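Long-range contacts in GDP-perosamine synthase (Caulobacter crescentus, PDB 3BN1), which catalyses the pyridoxal phosphate-dependent transfer of an amino group from L-glutamate to GDP-4-keto-6-deoxy-D-mannose, giving GDP-perosamine for the lipopolysaccharide O-antigen: residues R210-Q215 with F225-F230; I33-R38 with N231-N236. One frame throughout, in Å; residues are numbered along the deposited sequence.

Contact 1: R210-Q215 with F225-F230; sequences RLLRGQ and FPIVGF. With ACT (acetate ion), chain E.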
# COMPACT_ATOMS: atom_id res chain seq x y z
N ARG A 210 -12.26 -4.85 6.66
CA ARG A 210 -12.57 -3.56 6.06
C ARG A 210 -12.24 -2.42 7.04
O ARG A 210 -11.76 -1.35 6.62
CB ARG A 210 -14.01 -3.48 5.54
CG ARG A 210 -14.53 -4.78 4.94
CD ARG A 210 -15.57 -4.50 3.83
NE ARG A 210 -15.93 -5.68 3.01
CZ ARG A 210 -15.50 -5.89 1.76
NH1 ARG A 210 -15.89 -6.99 1.15
NH2 ARG A 210 -14.73 -5.00 1.11
N LEU A 211 -12.45 -2.67 8.33
CA LEU A 211 -12.11 -1.68 9.36
C LEU A 211 -10.62 -1.28 9.30
O LEU A 211 -10.26 -0.08 9.25
CB LEU A 211 -12.42 -2.25 10.75
CG LEU A 211 -12.18 -1.16 11.84
CD1 LEU A 211 -13.01 0.10 11.70
CD2 LEU A 211 -12.46 -1.84 13.16
N LEU A 212 -9.76 -2.29 9.32
CA LEU A 212 -8.28 -2.05 9.27
C LEU A 212 -7.79 -1.48 7.95
O LEU A 212 -6.91 -0.64 7.92
CB LEU A 212 -7.54 -3.36 9.48
CG LEU A 212 -7.68 -3.94 10.90
CD1 LEU A 212 -7.36 -5.46 10.89
CD2 LEU A 212 -6.71 -3.19 11.89
N ARG A 213 -8.38 -1.95 6.88
CA ARG A 213 -8.00 -1.49 5.53
C ARG A 213 -8.17 0.01 5.41
O ARG A 213 -7.35 0.68 4.79
CB ARG A 213 -8.89 -2.17 4.49
CG ARG A 213 -8.47 -1.75 3.05
CD ARG A 213 -9.36 -2.37 2.00
NE ARG A 213 -10.74 -1.92 2.14
CZ ARG A 213 -11.75 -2.29 1.34
NH1 ARG A 213 -11.60 -3.10 0.26
NH2 ARG A 213 -12.96 -1.83 1.62
N GLY A 214 -9.27 0.50 5.98
CA GLY A 214 -9.67 1.91 5.91
C GLY A 214 -9.21 2.76 7.08
O GLY A 214 -10.00 3.54 7.64
N GLN A 215 -7.90 2.67 7.34
CA GLN A 215 -7.23 3.44 8.37
C GLN A 215 -7.83 3.24 9.74
O GLN A 215 -7.60 4.07 10.60
CB GLN A 215 -7.19 4.92 8.06
CG GLN A 215 -6.43 5.24 6.75
CD GLN A 215 -4.95 5.49 6.95
OE1 GLN A 215 -4.36 4.91 7.86
NE2 GLN A 215 -4.38 6.47 6.22
N PHE A 225 -11.76 6.83 15.22
CA PHE A 225 -10.81 5.74 15.00
C PHE A 225 -10.73 4.91 16.27
O PHE A 225 -10.01 5.21 17.21
CB PHE A 225 -9.43 6.36 14.69
CG PHE A 225 -9.43 7.10 13.37
CD1 PHE A 225 -9.17 6.42 12.18
CD2 PHE A 225 -9.76 8.44 13.31
CE1 PHE A 225 -9.22 7.07 10.95
CE2 PHE A 225 -9.83 9.10 12.10
CZ PHE A 225 -9.59 8.42 10.91
N PRO A 226 -11.49 3.83 16.27
CA PRO A 226 -11.53 2.92 17.39
C PRO A 226 -10.26 2.06 17.47
O PRO A 226 -9.93 1.54 18.54
CB PRO A 226 -12.74 2.04 17.03
CG PRO A 226 -12.94 2.25 15.46
CD PRO A 226 -12.65 3.72 15.37
N ILE A 227 -9.51 1.88 16.38
CA ILE A 227 -8.33 1.03 16.50
C ILE A 227 -7.23 1.57 15.60
O ILE A 227 -7.46 2.49 14.78
CB ILE A 227 -8.59 -0.35 15.91
CG1 ILE A 227 -9.12 -0.17 14.50
CG2 ILE A 227 -9.54 -1.16 16.73
CD1 ILE A 227 -9.35 -1.46 13.82
N VAL A 228 -6.06 0.95 15.69
CA VAL A 228 -4.95 1.34 14.83
C VAL A 228 -5.11 0.55 13.55
O VAL A 228 -5.22 -0.66 13.65
CB VAL A 228 -3.62 0.94 15.42
CG1 VAL A 228 -2.51 1.11 14.33
CG2 VAL A 228 -3.35 1.77 16.61
N GLY A 229 -5.24 1.20 12.39
CA GLY A 229 -5.41 0.53 11.09
C GLY A 229 -4.30 0.98 10.15
O GLY A 229 -3.20 1.43 10.59
N PHE A 230 -4.55 0.72 8.87
CA PHE A 230 -3.55 0.91 7.80
C PHE A 230 -4.18 1.57 6.62
O PHE A 230 -5.41 1.72 6.55
CB PHE A 230 -3.10 -0.45 7.30
CG PHE A 230 -2.71 -1.39 8.41
CD1 PHE A 230 -1.52 -1.20 9.08
CD2 PHE A 230 -3.55 -2.47 8.79
CE1 PHE A 230 -1.14 -2.03 10.10
CE2 PHE A 230 -3.19 -3.29 9.85
CZ PHE A 230 -1.98 -3.06 10.52
C ACT E . -7.01 8.84 4.53
O ACT E . -5.96 8.19 4.22
OXT ACT E . -8.18 8.20 4.79
CH3 ACT E . -6.95 10.34 4.67
O HOH W 1 -6.16 3.96 13.06

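Contact 2: I33-R38 with N231-N236; sequences ISSVGR and NYRMTN. With ACT (acetate ion), chain E.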
# COMPACT_ATOMS: atom_id res chain seq x y z
N ILE A 33 -10.86 8.54 -9.16
CA ILE A 33 -9.55 7.86 -9.36
C ILE A 33 -8.88 7.42 -8.02
O ILE A 33 -7.78 6.84 -7.95
CB ILE A 33 -8.63 8.80 -10.18
CG1 ILE A 33 -8.21 10.02 -9.33
CG2 ILE A 33 -9.28 9.19 -11.53
CD1 ILE A 33 -6.86 10.72 -9.78
N SER A 34 -9.58 7.68 -6.93
CA SER A 34 -9.10 7.34 -5.58
C SER A 34 -9.73 6.03 -5.10
O SER A 34 -10.30 5.26 -5.88
CB SER A 34 -9.35 8.52 -4.62
OG SER A 34 -8.64 8.40 -3.39
N SER A 35 -9.63 5.80 -3.80
CA SER A 35 -10.10 4.59 -3.18
C SER A 35 -11.56 4.55 -2.85
O SER A 35 -11.94 3.87 -1.90
CB SER A 35 -9.27 4.18 -1.98
OG SER A 35 -9.16 5.30 -1.13
N VAL A 36 -12.39 5.20 -3.66
CA VAL A 36 -13.83 5.09 -3.52
C VAL A 36 -14.33 5.06 -4.94
O VAL A 36 -13.70 5.68 -5.82
CB VAL A 36 -14.56 6.19 -2.67
CG1 VAL A 36 -13.84 6.48 -1.37
CG2 VAL A 36 -14.82 7.46 -3.46
N GLY A 37 -15.38 4.27 -5.17
CA GLY A 37 -16.04 4.19 -6.48
C GLY A 37 -16.65 2.83 -6.93
O GLY A 37 -16.40 1.79 -6.32
N ARG A 38 -17.41 2.86 -8.02
CA ARG A 38 -18.11 1.70 -8.58
C ARG A 38 -17.23 0.46 -8.82
O ARG A 38 -17.58 -0.68 -8.46
CB ARG A 38 -18.84 2.05 -9.91
CG ARG A 38 -18.20 1.45 -11.23
CD ARG A 38 -18.92 1.61 -12.63
NE ARG A 38 -18.71 0.40 -13.44
CZ ARG A 38 -18.84 0.28 -14.77
NH1 ARG A 38 -19.20 1.32 -15.50
NH2 ARG A 38 -18.60 -0.88 -15.39
N ASN A 231 -3.32 1.92 5.68
CA ASN A 231 -3.86 2.46 4.43
C ASN A 231 -3.55 1.40 3.37
O ASN A 231 -2.49 1.41 2.72
CB ASN A 231 -3.40 3.88 3.97
CG ASN A 231 -4.05 4.28 2.66
OD1 ASN A 231 -4.77 3.45 2.04
ND2 ASN A 231 -3.75 5.50 2.17
N TYR A 232 -4.48 0.46 3.25
CA TYR A 232 -4.25 -0.62 2.33
C TYR A 232 -5.36 -0.69 1.28
O TYR A 232 -5.62 -1.74 0.77
CB TYR A 232 -4.19 -1.94 3.10
CG TYR A 232 -2.93 -2.18 3.94
CD1 TYR A 232 -1.79 -1.38 3.81
CD2 TYR A 232 -2.92 -3.17 4.93
CE1 TYR A 232 -0.63 -1.63 4.58
CE2 TYR A 232 -1.79 -3.46 5.66
CZ TYR A 232 -0.64 -2.70 5.46
OH TYR A 232 0.44 -3.01 6.22
N ARG A 233 -6.01 0.42 1.01
CA ARG A 233 -7.14 0.41 0.08
C ARG A 233 -6.70 0.36 -1.36
O ARG A 233 -5.73 1.00 -1.73
CB ARG A 233 -7.93 1.71 0.21
CG ARG A 233 -8.35 1.97 1.63
CD ARG A 233 -8.96 3.39 1.74
NE ARG A 233 -7.94 4.46 1.70
CZ ARG A 233 -7.77 5.41 2.63
NH1 ARG A 233 -8.58 5.47 3.69
NH2 ARG A 233 -6.84 6.37 2.47
N MET A 234 -7.52 -0.26 -2.20
CA MET A 234 -7.28 -0.31 -3.65
C MET A 234 -7.90 0.96 -4.29
O MET A 234 -8.96 1.42 -3.84
CB MET A 234 -8.02 -1.52 -4.27
CG MET A 234 -7.65 -1.68 -5.73
SD MET A 234 -8.41 -3.10 -6.48
CE MET A 234 -7.31 -4.49 -5.93
N THR A 235 -7.27 1.52 -5.34
CA THR A 235 -7.90 2.61 -6.05
C THR A 235 -9.02 2.10 -7.01
O THR A 235 -9.05 0.92 -7.42
CB THR A 235 -6.93 3.40 -6.93
OG1 THR A 235 -6.32 2.57 -7.96
CG2 THR A 235 -5.94 4.12 -6.04
N ASN A 236 -9.92 3.02 -7.38
CA ASN A 236 -10.99 2.71 -8.31
C ASN A 236 -10.36 2.40 -9.66
O ASN A 236 -10.91 1.62 -10.43
CB ASN A 236 -11.95 3.91 -8.45
CG ASN A 236 -13.34 3.54 -9.01
OD1 ASN A 236 -13.93 2.51 -8.68
ND2 ASN A 236 -13.90 4.45 -9.82
C ACT E . -7.01 8.84 4.53
O ACT E . -5.96 8.19 4.22
OXT ACT E . -8.18 8.20 4.79
CH3 ACT E . -6.95 10.34 4.67

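Contact 1: R210-Q215 with F225-F230
Phe230 is gripped through both its backbone polar atoms. Its N donates to Leu212 O over 2.9 Å, nearly straight at 165° and in the carbonyl plane; its O takes the N-H of Gln215 at 2.8 Å, a more bent bond. A water extends this backbone pairing: it donates to Gln215 O and to Ile227 O and accepts from Gly229 N. The side chain of Gln215 bends at chi2 (-90°), which keeps its amide beside the Phe230 carbonyl, and NE2 gives hydrogen bonds to the acetate O at 3.1 Å and to Thr63 OG1 of the second subunit. Within the aspartate aminotransferase-like fold of this pyridoxal phosphate enzyme, the contact folds the loop after helix 203-213 back on that helix's C-terminal end, where Gly214 is the first residue to leave helical geometry. Gln215 O also lies near the plane of the Phe225 ring, at its edge, 3.2 Å from CD1. Farther out the packing is apolar. Leu211 and Ile227 meet tip to tip, and the 3.2 Å between Leu211 CD2 and Ile227 CD1 is tight for two methyls. Leu212 crosses Ile227 at about a right angle; its CD2 also packs 4.1 Å from Phe230 CE2, and Tyr97 of the second subunit meets that same ring.

Contact 2: I33-R38 with N231-N236
Asn236 N donates to Ser34 O at 2.7 Å, with the donor 37° out of the carbonyl plane, and so ties the start of helix 236-247 to the loop between helices 20-30 and 38-51. This is a helix N-terminus docked on a loop: Thr235 is the N-cap, and Gly37 holds the same position before helix 38-51. Ser34 O also takes a CA-H...O contact from Thr235 CA, and a second runs the other way, from Ser35 CA to Met234 O at 3.4 Å. Beside them Ser35 CB rests 3.6 Å from Arg233 CB. Ser35 OG comes within 3.2 Å of Arg233 NE at a poor angle; what joins the two is Glu194 of the second subunit, whose OE2 accepts from the serine and forms a salt bridge with Arg233. The arginine chain bends at chi3 (-75°), and its guanidinium presents an edge to the acetate, NH2 donating to the acetate O at 2.7 Å and NH1 to OXT at 3.0 Å. At the other end, Asn236 has CG anti to the backbone N (chi1 -160°), which lays its amide along the glycine backbone. From there ND2 hydrogen-bonds Trp32 O, while OD1, weakly bonded to Ile40 N, lies 3.3 Å from Gly37 C.

In the fold
Segments 225-230 and 231-236 run on from one another, so one continuous stretch of loop leaves contact 1 and enters contact 2; the two centres are 15 Å apart. At the junction Arg213 O lies 3.3 Å from Tyr232 N, a probable hydrogen bond, and Gln215 CG packs 3.7 Å from Arg233 NH1. Gln215 and Arg233 also share the acetate, probably picked up from the crystallisation liquor. Both contacts face the second subunit of the homodimer. There Asn231 ND2 hydrogen-bonds the pyridoxal-phosphate-lysine side chain of that subunit, which brings this loop to a neighbouring active site. Bound 2-oxoglutarate is more distant, about 13 Å from the Met234 side chain.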